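Local coordinates for protein aminoglycoside 6-adenylyltransferase (Bacillus subtilis, PDB 2PBE) that adenylates streptomycin and streptidine on the 6-hydroxyl with ATP, also using GTP for streptomycin, and so gives Bacillus subtilis resistance to streptomycin, at residues T150-E153 and F154-C158; F161-V164 and S165-V168; A250-R253 and K254-A258. One frame throughout, in Å; residues are numbered along the deposited sequence.

Contact 1: residues T150-E153 and F154-C158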
ATOM      1  N   THR A 150     -15.780  -0.796   5.691  1.00 31.74           N
ATOM      2  CA  THR A 150     -17.085  -0.693   6.307  1.00 33.20           C
ATOM      3  C   THR A 150     -17.633  -2.093   6.045  1.00 33.54           C
ATOM      4  O   THR A 150     -17.054  -2.841   5.239  1.00 34.62           O
ATOM      5  CB  THR A 150     -17.957   0.345   5.595  1.00 34.35           C
ATOM      6  OG1 THR A 150     -18.141  -0.035   4.230  1.00 36.12           O
ATOM      7  CG2 THR A 150     -17.291   1.698   5.635  1.00 34.22           C
ATOM      8  N   ALA A 151     -18.719  -2.460   6.718  1.00 31.82           N
ATOM      9  CA  ALA A 151     -19.307  -3.789   6.542  1.00 30.33           C
ATOM     10  C   ALA A 151     -19.568  -4.070   5.063  1.00 30.38           C
ATOM     11  O   ALA A 151     -19.320  -5.179   4.554  1.00 29.26           O
ATOM     12  CB  ALA A 151     -20.599  -3.888   7.328  1.00 27.25           C
ATOM     13  N   ARG A 152     -20.038  -3.040   4.372  1.00 30.30           N
ATOM     14  CA  ARG A 152     -20.347  -3.142   2.961  1.00 31.02           C
ATOM     15  C   ARG A 152     -19.103  -3.291   2.084  1.00 31.19           C
ATOM     16  O   ARG A 152     -19.063  -4.143   1.199  1.00 31.09           O
ATOM     17  CB  ARG A 152     -21.139  -1.917   2.536  1.00 32.05           C
ATOM     18  CG  ARG A 152     -21.561  -1.928   1.106  1.00 33.92           C
ATOM     19  CD  ARG A 152     -22.526  -0.806   0.858  1.00 35.70           C
ATOM     20  NE  ARG A 152     -22.977  -0.844  -0.525  1.00 38.36           N
ATOM     21  CZ  ARG A 152     -23.775   0.057  -1.074  1.00 38.66           C
ATOM     22  NH1 ARG A 152     -24.227   1.082  -0.358  1.00 38.12           N
ATOM     23  NH2 ARG A 152     -24.111  -0.060  -2.354  1.00 39.84           N
ATOM     24  N   GLU A 153     -18.090  -2.466   2.323  1.00 30.09           N
ATOM     25  CA  GLU A 153     -16.884  -2.560   1.534  1.00 29.31           C
ATOM     26  C   GLU A 153     -16.304  -3.946   1.727  1.00 28.67           C
ATOM     27  O   GLU A 153     -15.810  -4.563   0.782  1.00 27.63           O
ATOM     28  CB  GLU A 153     -15.874  -1.504   1.967  1.00 30.23           C
ATOM     29  CG  GLU A 153     -16.198  -0.120   1.472  1.00 33.25           C
ATOM     30  CD  GLU A 153     -15.333   0.949   2.100  1.00 36.06           C
ATOM     31  OE1 GLU A 153     -15.255   2.057   1.534  1.00 38.25           O
ATOM     32  OE2 GLU A 153     -14.745   0.693   3.164  1.00 38.40           O
ATOM     33  N   PHE A 154     -16.385  -4.439   2.959  1.00 28.05           N
ATOM     34  CA  PHE A 154     -15.859  -5.758   3.281  1.00 27.87           C
ATOM     35  C   PHE A 154     -16.557  -6.807   2.419  1.00 28.68           C
ATOM     36  O   PHE A 154     -15.909  -7.601   1.729  1.00 28.37           O
ATOM     37  CB  PHE A 154     -16.092  -6.067   4.759  1.00 27.85           C
ATOM     38  CG  PHE A 154     -15.769  -7.479   5.137  1.00 27.61           C
ATOM     39  CD1 PHE A 154     -14.432  -7.908   5.239  1.00 28.36           C
ATOM     40  CD2 PHE A 154     -16.796  -8.424   5.332  1.00 28.40           C
ATOM     41  CE1 PHE A 154     -14.121  -9.269   5.536  1.00 27.52           C
ATOM     42  CE2 PHE A 154     -16.499  -9.780   5.626  1.00 27.92           C
ATOM     43  CZ  PHE A 154     -15.154 -10.201   5.728  1.00 27.31           C
ATOM     44  N   ASP A 155     -17.884  -6.798   2.476  1.00 29.06           N
ATOM     45  CA  ASP A 155     -18.689  -7.725   1.711  1.00 27.95           C
ATOM     46  C   ASP A 155     -18.370  -7.594   0.223  1.00 27.91           C
ATOM     47  O   ASP A 155     -18.301  -8.589  -0.492  1.00 28.05           O
ATOM     48  CB  ASP A 155     -20.164  -7.447   1.965  1.00 27.57           C
ATOM     49  CG  ASP A 155     -21.054  -8.408   1.233  1.00 30.72           C
ATOM     50  OD1 ASP A 155     -21.319  -8.174   0.024  1.00 32.24           O
ATOM     51  OD2 ASP A 155     -21.466  -9.409   1.856  1.00 31.67           O
ATOM     52  N   ASP A 156     -18.143  -6.371  -0.241  1.00 27.13           N
ATOM     53  CA  ASP A 156     -17.813  -6.181  -1.639  1.00 26.89           C
ATOM     54  C   ASP A 156     -16.519  -6.913  -2.027  1.00 27.32           C
ATOM     55  O   ASP A 156     -16.476  -7.608  -3.034  1.00 28.23           O
ATOM     56  CB  ASP A 156     -17.673  -4.702  -1.976  1.00 29.13           C
ATOM     57  CG  ASP A 156     -18.995  -3.952  -1.942  1.00 32.07           C
ATOM     58  OD1 ASP A 156     -20.063  -4.577  -2.100  1.00 32.09           O
ATOM     59  OD2 ASP A 156     -18.954  -2.719  -1.776  1.00 33.73           O
ATOM     60  N   CYS A 157     -15.475  -6.779  -1.222  1.00 27.27           N
ATOM     61  CA  CYS A 157     -14.221  -7.453  -1.545  1.00 27.52           C
ATOM     62  C   CYS A 157     -14.386  -8.961  -1.646  1.00 27.31           C
ATOM     63  O   CYS A 157     -13.775  -9.597  -2.505  1.00 27.54           O
ATOM     64  CB  CYS A 157     -13.147  -7.142  -0.511  1.00 27.42           C
ATOM     65  SG  CYS A 157     -11.514  -7.768  -0.982  1.00 28.27           S
ATOM     66  N   CYS A 158     -15.219  -9.533  -0.783  1.00 26.69           N
ATOM     67  CA  CYS A 158     -15.441 -10.971  -0.801  1.00 26.50           C
ATOM     68  C   CYS A 158     -16.288 -11.348  -2.014  1.00 26.05           C
ATOM     69  O   CYS A 158     -16.043 -12.367  -2.665  1.00 26.84           O
ATOM     70  CB  CYS A 158     -16.133 -11.425   0.473  1.00 26.89           C
ATOM     71  SG  CYS A 158     -15.151 -11.188   1.962  1.00 29.98           S
TER
HETATM   72  O   HOH W   1     -22.390  -3.237  -1.921  1.00 33.12           O
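A capping box starts helix 151-173, where Phe154 N bonds Thr150 O at 2.9 Å in the opening i to i+4 bond. Thr150 itself is the N-cap. Its OG1 accepts from Glu153 N at 3.1 Å along a nearly straight N-H line, and in exchange Glu153 OE2 accepts from Thr150 N at 3.1 Å. This second bond meets the carboxylate on its anti side and 32° out of its plane. Glu153 CG lies beside its own backbone N (chi1 -76°), and from there the extended chain brings the carboxylate to the cap. At the helix's amino end its negative charge should interact favourably with the dipole, and Lys147 forms a long, weak ion pair with the same OE2.

One turn on, Asp156 N bonds Arg152 O at 2.8 Å, but the two side chains do not form a direct salt bridge: Arg152 NE and Asp156 OD2 stay 4.6 Å apart, their flat groups turned 68° against each other. A water closes the gap, accepting from Arg152 NE at 2.8 Å and donating to Asp156 OD1 at 2.7 Å; it sits at the guanidinium edge, in its plane. Asp155 instead turns to Tyr270, and Phe154 packs against helices 177-204 and 238-263, with Cys158 SG over one ring face. Reciprocal bonds between the N-cap and the third residue after it define the capping box.

Contact 2: residues F161-V164 and S165-V168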
ATOM      1  N   PHE A 161     -14.041 -11.122  -5.091  1.00 24.27           N
ATOM      2  CA  PHE A 161     -13.057 -12.194  -5.005  1.00 22.23           C
ATOM      3  C   PHE A 161     -13.623 -13.520  -5.497  1.00 22.62           C
ATOM      4  O   PHE A 161     -13.144 -14.089  -6.468  1.00 22.94           O
ATOM      5  CB  PHE A 161     -12.600 -12.402  -3.572  1.00 21.16           C
ATOM      6  CG  PHE A 161     -11.600 -13.512  -3.418  1.00 19.46           C
ATOM      7  CD1 PHE A 161     -10.250 -13.281  -3.717  1.00 17.40           C
ATOM      8  CD2 PHE A 161     -12.000 -14.801  -3.023  1.00 19.31           C
ATOM      9  CE1 PHE A 161      -9.292 -14.315  -3.626  1.00 15.55           C
ATOM     10  CE2 PHE A 161     -11.051 -15.857  -2.925  1.00 18.30           C
ATOM     11  CZ  PHE A 161      -9.685 -15.597  -3.233  1.00 17.39           C
ATOM     12  N   TRP A 162     -14.646 -14.009  -4.805  1.00 23.76           N
ATOM     13  CA  TRP A 162     -15.236 -15.281  -5.166  1.00 24.74           C
ATOM     14  C   TRP A 162     -15.922 -15.303  -6.522  1.00 25.72           C
ATOM     15  O   TRP A 162     -15.855 -16.317  -7.226  1.00 25.62           O
ATOM     16  CB  TRP A 162     -16.183 -15.733  -4.063  1.00 24.86           C
ATOM     17  CG  TRP A 162     -15.468 -15.953  -2.776  1.00 23.74           C
ATOM     18  CD1 TRP A 162     -15.386 -15.077  -1.724  1.00 23.46           C
ATOM     19  CD2 TRP A 162     -14.677 -17.085  -2.415  1.00 23.05           C
ATOM     20  NE1 TRP A 162     -14.590 -15.594  -0.728  1.00 23.39           N
ATOM     21  CE2 TRP A 162     -14.137 -16.822  -1.118  1.00 23.75           C
ATOM     22  CE3 TRP A 162     -14.364 -18.302  -3.056  1.00 23.22           C
ATOM     23  CZ2 TRP A 162     -13.291 -17.735  -0.431  1.00 23.73           C
ATOM     24  CZ3 TRP A 162     -13.506 -19.235  -2.374  1.00 25.19           C
ATOM     25  CH2 TRP A 162     -12.983 -18.931  -1.066  1.00 24.75           C
HETATM   26  N   MSE A 163     -16.567 -14.202  -6.903  1.00 26.70           N
HETATM   27  CA  MSE A 163     -17.235 -14.182  -8.191  1.00 28.36           C
HETATM   28  C   MSE A 163     -16.265 -14.291  -9.344  1.00 28.45           C
HETATM   29  O   MSE A 163     -16.393 -15.188 -10.176  1.00 27.98           O
HETATM   30  CB  MSE A 163     -18.081 -12.920  -8.350  1.00 34.19           C
HETATM   31  CG  MSE A 163     -18.894 -12.865  -9.661  1.00 40.84           C
HETATM   32 SE   MSE A 163     -20.188 -14.336  -9.916  1.00 54.68          SE
HETATM   33  CE  MSE A 163     -21.803 -13.544  -9.162  1.00 47.01           C
ATOM     34  N   VAL A 164     -15.301 -13.383  -9.405  1.00 27.77           N
ATOM     35  CA  VAL A 164     -14.351 -13.397 -10.491  1.00 29.07           C
ATOM     36  C   VAL A 164     -13.567 -14.700 -10.429  1.00 30.29           C
ATOM     37  O   VAL A 164     -13.041 -15.198 -11.433  1.00 30.25           O
ATOM     38  CB  VAL A 164     -13.417 -12.205 -10.391  1.00 29.41           C
ATOM     39  CG1 VAL A 164     -12.339 -12.284 -11.459  1.00 28.95           C
ATOM     40  CG2 VAL A 164     -14.232 -10.923 -10.539  1.00 28.36           C
ATOM     41  N   SER A 165     -13.510 -15.256  -9.229  1.00 30.46           N
ATOM     42  CA  SER A 165     -12.803 -16.497  -9.016  1.00 30.66           C
ATOM     43  C   SER A 165     -13.380 -17.622  -9.880  1.00 32.17           C
ATOM     44  O   SER A 165     -12.637 -18.493 -10.358  1.00 32.83           O
ATOM     45  CB  SER A 165     -12.892 -16.875  -7.543  1.00 30.53           C
ATOM     46  OG  SER A 165     -12.124 -18.016  -7.292  1.00 32.08           O
ATOM     47  N   THR A 166     -14.699 -17.605 -10.089  1.00 31.73           N
ATOM     48  CA  THR A 166     -15.353 -18.632 -10.908  1.00 31.32           C
ATOM     49  C   THR A 166     -14.956 -18.518 -12.375  1.00 32.19           C
ATOM     50  O   THR A 166     -15.072 -19.483 -13.138  1.00 30.79           O
ATOM     51  CB  THR A 166     -16.880 -18.555 -10.861  1.00 30.82           C
ATOM     52  OG1 THR A 166     -17.312 -17.340 -11.480  1.00 32.09           O
ATOM     53  CG2 THR A 166     -17.377 -18.625  -9.440  1.00 30.23           C
ATOM     54  N   TYR A 167     -14.529 -17.324 -12.772  1.00 33.41           N
ATOM     55  CA  TYR A 167     -14.107 -17.109 -14.144  1.00 33.18           C
ATOM     56  C   TYR A 167     -12.815 -17.882 -14.352  1.00 32.92           C
ATOM     57  O   TYR A 167     -12.588 -18.441 -15.413  1.00 34.61           O
ATOM     58  CB  TYR A 167     -13.894 -15.622 -14.411  1.00 34.29           C
ATOM     59  CG  TYR A 167     -15.147 -14.739 -14.376  1.00 35.81           C
ATOM     60  CD1 TYR A 167     -16.368 -15.177 -13.779  1.00 36.21           C
ATOM     61  CD2 TYR A 167     -15.100 -13.426 -14.910  1.00 37.05           C
ATOM     62  CE1 TYR A 167     -17.516 -14.319 -13.714  1.00 38.71           C
ATOM     63  CE2 TYR A 167     -16.246 -12.559 -14.856  1.00 38.27           C
ATOM     64  CZ  TYR A 167     -17.440 -13.018 -14.256  1.00 39.20           C
ATOM     65  OH  TYR A 167     -18.521 -12.176 -14.190  1.00 40.56           O
ATOM     66  N   VAL A 168     -11.989 -17.939 -13.311  1.00 31.52           N
ATOM     67  CA  VAL A 168     -10.717 -18.658 -13.369  1.00 30.67           C
ATOM     68  C   VAL A 168     -10.978 -20.167 -13.432  1.00 32.11           C
ATOM     69  O   VAL A 168     -10.259 -20.929 -14.093  1.00 31.35           O
ATOM     70  CB  VAL A 168      -9.837 -18.329 -12.115  1.00 29.09           C
ATOM     71  CG1 VAL A 168      -8.474 -19.005 -12.211  1.00 25.46           C
ATOM     72  CG2 VAL A 168      -9.671 -16.806 -11.993  1.00 26.38           C
TER
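Thr166 and the carbonyl of Met163, a selenomethionine here, make a doubled polar contact between 161-164 and 165-168. Two donors of one residue converge on Met163 O. The hydroxyl OG1 of Thr166 gives its proton at 2.7 Å, nearly in line with the C=O bond, and Thr166 N comes in at 3.0 Å from well above the carbonyl plane. The hydroxyl can fold back onto the preceding turn because OG1 stands between the backbone N and the carbonyl carbon (chi1 66°).

Among the backbone bonds, the i to i+4 ones from Ser165 N to Phe161 O, Thr166 N to Trp162 O and Val168 N to Val164 O are all weak. Tyr167 N reaches back three residues to Val164 O at 2.9 Å, as Thr166 N does to Met163 O, a pattern consistent with a slightly tightened turn in helix 151-173, within the helical bundle that it shares with helices 177-204, 238-263 and 270-283.

Packing contacts are of a different kind. Ser165 CB lies beside the carbonyl oxygens of Phe161 and Trp162, while its OG is hydrogen-bonded to Tyr249. The Tyr167 ring carries Val164 CA over one face, 4.2 Å above its plane and off centre, and meets His183 edge-to-face. Within 161-164, Phe161 CD2 stands over one face of the Trp162 ring, toward its rim.

Contact 3: residues A250-R253 and K254-A258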
ATOM      1  N   ALA A 250      -7.361 -20.467   0.128  1.00 26.48           N
ATOM      2  CA  ALA A 250      -6.885 -20.719   1.479  1.00 24.40           C
ATOM      3  C   ALA A 250      -6.525 -19.426   2.188  1.00 24.50           C
ATOM      4  O   ALA A 250      -6.921 -19.201   3.327  1.00 24.65           O
ATOM      5  CB  ALA A 250      -5.685 -21.637   1.421  1.00 24.55           C
ATOM      6  N   LEU A 251      -5.779 -18.562   1.502  1.00 23.40           N
ATOM      7  CA  LEU A 251      -5.370 -17.305   2.097  1.00 23.30           C
ATOM      8  C   LEU A 251      -6.497 -16.301   2.250  1.00 24.26           C
ATOM      9  O   LEU A 251      -6.492 -15.510   3.188  1.00 24.51           O
ATOM     10  CB  LEU A 251      -4.238 -16.694   1.292  1.00 22.85           C
ATOM     11  CG  LEU A 251      -2.905 -17.410   1.511  1.00 22.84           C
ATOM     12  CD1 LEU A 251      -1.868 -16.902   0.539  1.00 22.99           C
ATOM     13  CD2 LEU A 251      -2.435 -17.190   2.956  1.00 23.82           C
ATOM     14  N   PHE A 252      -7.467 -16.332   1.341  1.00 24.36           N
ATOM     15  CA  PHE A 252      -8.563 -15.375   1.438  1.00 24.74           C
ATOM     16  C   PHE A 252      -9.466 -15.695   2.604  1.00 24.95           C
ATOM     17  O   PHE A 252     -10.003 -14.790   3.234  1.00 23.82           O
ATOM     18  CB  PHE A 252      -9.416 -15.343   0.163  1.00 24.96           C
ATOM     19  CG  PHE A 252     -10.189 -14.068   0.013  1.00 24.34           C
ATOM     20  CD1 PHE A 252      -9.517 -12.882  -0.318  1.00 24.71           C
ATOM     21  CD2 PHE A 252     -11.578 -14.028   0.233  1.00 24.46           C
ATOM     22  CE1 PHE A 252     -10.221 -11.640  -0.437  1.00 26.31           C
ATOM     23  CE2 PHE A 252     -12.314 -12.791   0.123  1.00 25.75           C
ATOM     24  CZ  PHE A 252     -11.625 -11.594  -0.214  1.00 25.63           C
ATOM     25  N   ARG A 253      -9.649 -16.983   2.874  1.00 25.74           N
ATOM     26  CA  ARG A 253     -10.495 -17.397   3.986  1.00 26.80           C
ATOM     27  C   ARG A 253      -9.831 -16.857   5.235  1.00 26.90           C
ATOM     28  O   ARG A 253     -10.447 -16.164   6.036  1.00 26.84           O
ATOM     29  CB  ARG A 253     -10.586 -18.929   4.080  1.00 25.93           C
ATOM     30  CG  ARG A 253     -11.344 -19.568   2.933  1.00 26.32           C
ATOM     31  CD  ARG A 253     -11.271 -21.104   2.957  1.00 27.62           C
ATOM     32  NE  ARG A 253     -11.875 -21.663   1.747  1.00 26.17           N
ATOM     33  CZ  ARG A 253     -11.242 -22.449   0.874  1.00 28.94           C
ATOM     34  NH1 ARG A 253      -9.976 -22.785   1.067  1.00 28.13           N
ATOM     35  NH2 ARG A 253     -11.884 -22.902  -0.203  1.00 30.29           N
ATOM     36  N   LYS A 254      -8.554 -17.192   5.365  1.00 26.99           N
ATOM     37  CA  LYS A 254      -7.748 -16.787   6.495  1.00 28.47           C
ATOM     38  C   LYS A 254      -7.904 -15.296   6.826  1.00 29.25           C
ATOM     39  O   LYS A 254      -8.344 -14.940   7.921  1.00 32.06           O
ATOM     40  CB  LYS A 254      -6.281 -17.117   6.212  1.00 28.04           C
ATOM     41  CG  LYS A 254      -5.357 -16.840   7.389  1.00 29.27           C
ATOM     42  CD  LYS A 254      -3.966 -17.425   7.193  1.00 30.19           C
ATOM     43  CE  LYS A 254      -3.064 -16.995   8.341  1.00 29.57           C
ATOM     44  NZ  LYS A 254      -1.683 -17.515   8.242  1.00 33.62           N
ATOM     45  N   TYR A 255      -7.587 -14.425   5.874  1.00 28.57           N
ATOM     46  CA  TYR A 255      -7.671 -12.989   6.131  1.00 28.27           C
ATOM     47  C   TYR A 255      -9.047 -12.362   6.206  1.00 28.51           C
ATOM     48  O   TYR A 255      -9.235 -11.388   6.944  1.00 27.73           O
ATOM     49  CB  TYR A 255      -6.768 -12.262   5.140  1.00 27.79           C
ATOM     50  CG  TYR A 255      -5.333 -12.640   5.439  1.00 29.62           C
ATOM     51  CD1 TYR A 255      -4.714 -12.234   6.659  1.00 28.89           C
ATOM     52  CD2 TYR A 255      -4.617 -13.531   4.594  1.00 29.48           C
ATOM     53  CE1 TYR A 255      -3.426 -12.724   7.039  1.00 29.11           C
ATOM     54  CE2 TYR A 255      -3.321 -14.029   4.963  1.00 30.01           C
ATOM     55  CZ  TYR A 255      -2.736 -13.623   6.192  1.00 31.07           C
ATOM     56  OH  TYR A 255      -1.507 -14.136   6.592  1.00 32.92           O
ATOM     57  N   SER A 256     -10.006 -12.895   5.458  1.00 28.73           N
ATOM     58  CA  SER A 256     -11.360 -12.347   5.506  1.00 29.49           C
ATOM     59  C   SER A 256     -11.985 -12.782   6.826  1.00 29.85           C
ATOM     60  O   SER A 256     -12.780 -12.045   7.410  1.00 30.52           O
ATOM     61  CB  SER A 256     -12.205 -12.828   4.324  1.00 27.87           C
ATOM     62  OG  SER A 256     -12.300 -14.238   4.315  1.00 32.88           O
ATOM     63  N   LYS A 257     -11.622 -13.979   7.296  1.00 29.11           N
ATOM     64  CA  LYS A 257     -12.119 -14.470   8.580  1.00 29.93           C
ATOM     65  C   LYS A 257     -11.514 -13.598   9.677  1.00 29.52           C
ATOM     66  O   LYS A 257     -12.200 -13.150  10.589  1.00 29.89           O
ATOM     67  CB  LYS A 257     -11.726 -15.934   8.798  1.00 30.62           C
ATOM     68  CG  LYS A 257     -12.615 -16.892   8.030  1.00 33.87           C
ATOM     69  CD  LYS A 257     -12.166 -18.338   8.126  1.00 36.80           C
ATOM     70  CE  LYS A 257     -13.063 -19.232   7.259  1.00 37.78           C
ATOM     71  NZ  LYS A 257     -12.635 -20.656   7.262  1.00 40.07           N
ATOM     72  N   ALA A 258     -10.214 -13.342   9.551  1.00 28.86           N
ATOM     73  CA  ALA A 258      -9.499 -12.513  10.505  1.00 29.49           C
ATOM     74  C   ALA A 258     -10.075 -11.099  10.593  1.00 31.31           C
ATOM     75  O   ALA A 258     -10.271 -10.555  11.692  1.00 32.31           O
ATOM     76  CB  ALA A 258      -8.055 -12.448  10.110  1.00 27.59           C
TER
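Lys257 lies back over Arg253, one turn earlier on helix 238-263, and its side chain can be followed outward along that turn. Its CB sits 3.1 Å from Arg253 O, the oxygen that Lys257 N also grips at 2.8 Å. CG stays close to the same carbonyl, and Lys257 CD is 3.5 Å from Arg253 O. Beyond that the chain passes to the Arg253 side chain: CE packs on Arg253 CB at 4.0 Å, and NZ ends near the same carbon. With CG beside its own backbone N (chi1 -79°) and every later torsion extended, the chain runs back along the turn. The Lys257 ammonium keeps 5.7 Å between its NZ and Arg253 NE, and the like charges are probably eased by Asp271, which forms a salt bridge with Arg253 NE, while Arg253 NH2 is hydrogen-bonded to Thr275 OG1.

Ser256 turns inward. Its OG gives its proton to Phe252 O at 2.6 Å, and Ser256 N bonds that oxygen from the opposite face of the carbonyl plane, so one acceptor is gripped twice. On another side of the helix Leu251 and Tyr255 lie side by side and point the same way, touching through Leu251 CD2 and Tyr255 CE2 at 3.8 Å. Lys254 CG covers the centre of one Tyr255 ring face, and both residues reach Glu228, Lys254 by a salt bridge and Tyr255 through its hydroxyl. Buried Phe252, Tyr255 and Ser256 set against exposed Lys254 and Lys257 are typical of an amphipathic helix in an alpha-helical bundle.

Contacts 1 and 2 lie in series on helix 151-173, and contact 3 belongs to helix 238-263, which packs against both. Contact 2 is the buried one; contacts 1 and 3 are partly buried, each with a charged outer side. Chemistry follows place: contact 1 has a capping box and a water bridge at the helix start, contacts 2 and 3 share a doubly bonded carbonyl, and contacts 1 and 3 share extended charged chains. Phe252 of contact 3 joins all three, its ring against the backbone of Cys157 and Cys158 in contact 1 and stacked on Phe161 of contact 2. Cys158 SG also packs on Ser256 CB, and Trp162 CH2 touches Arg253 NE.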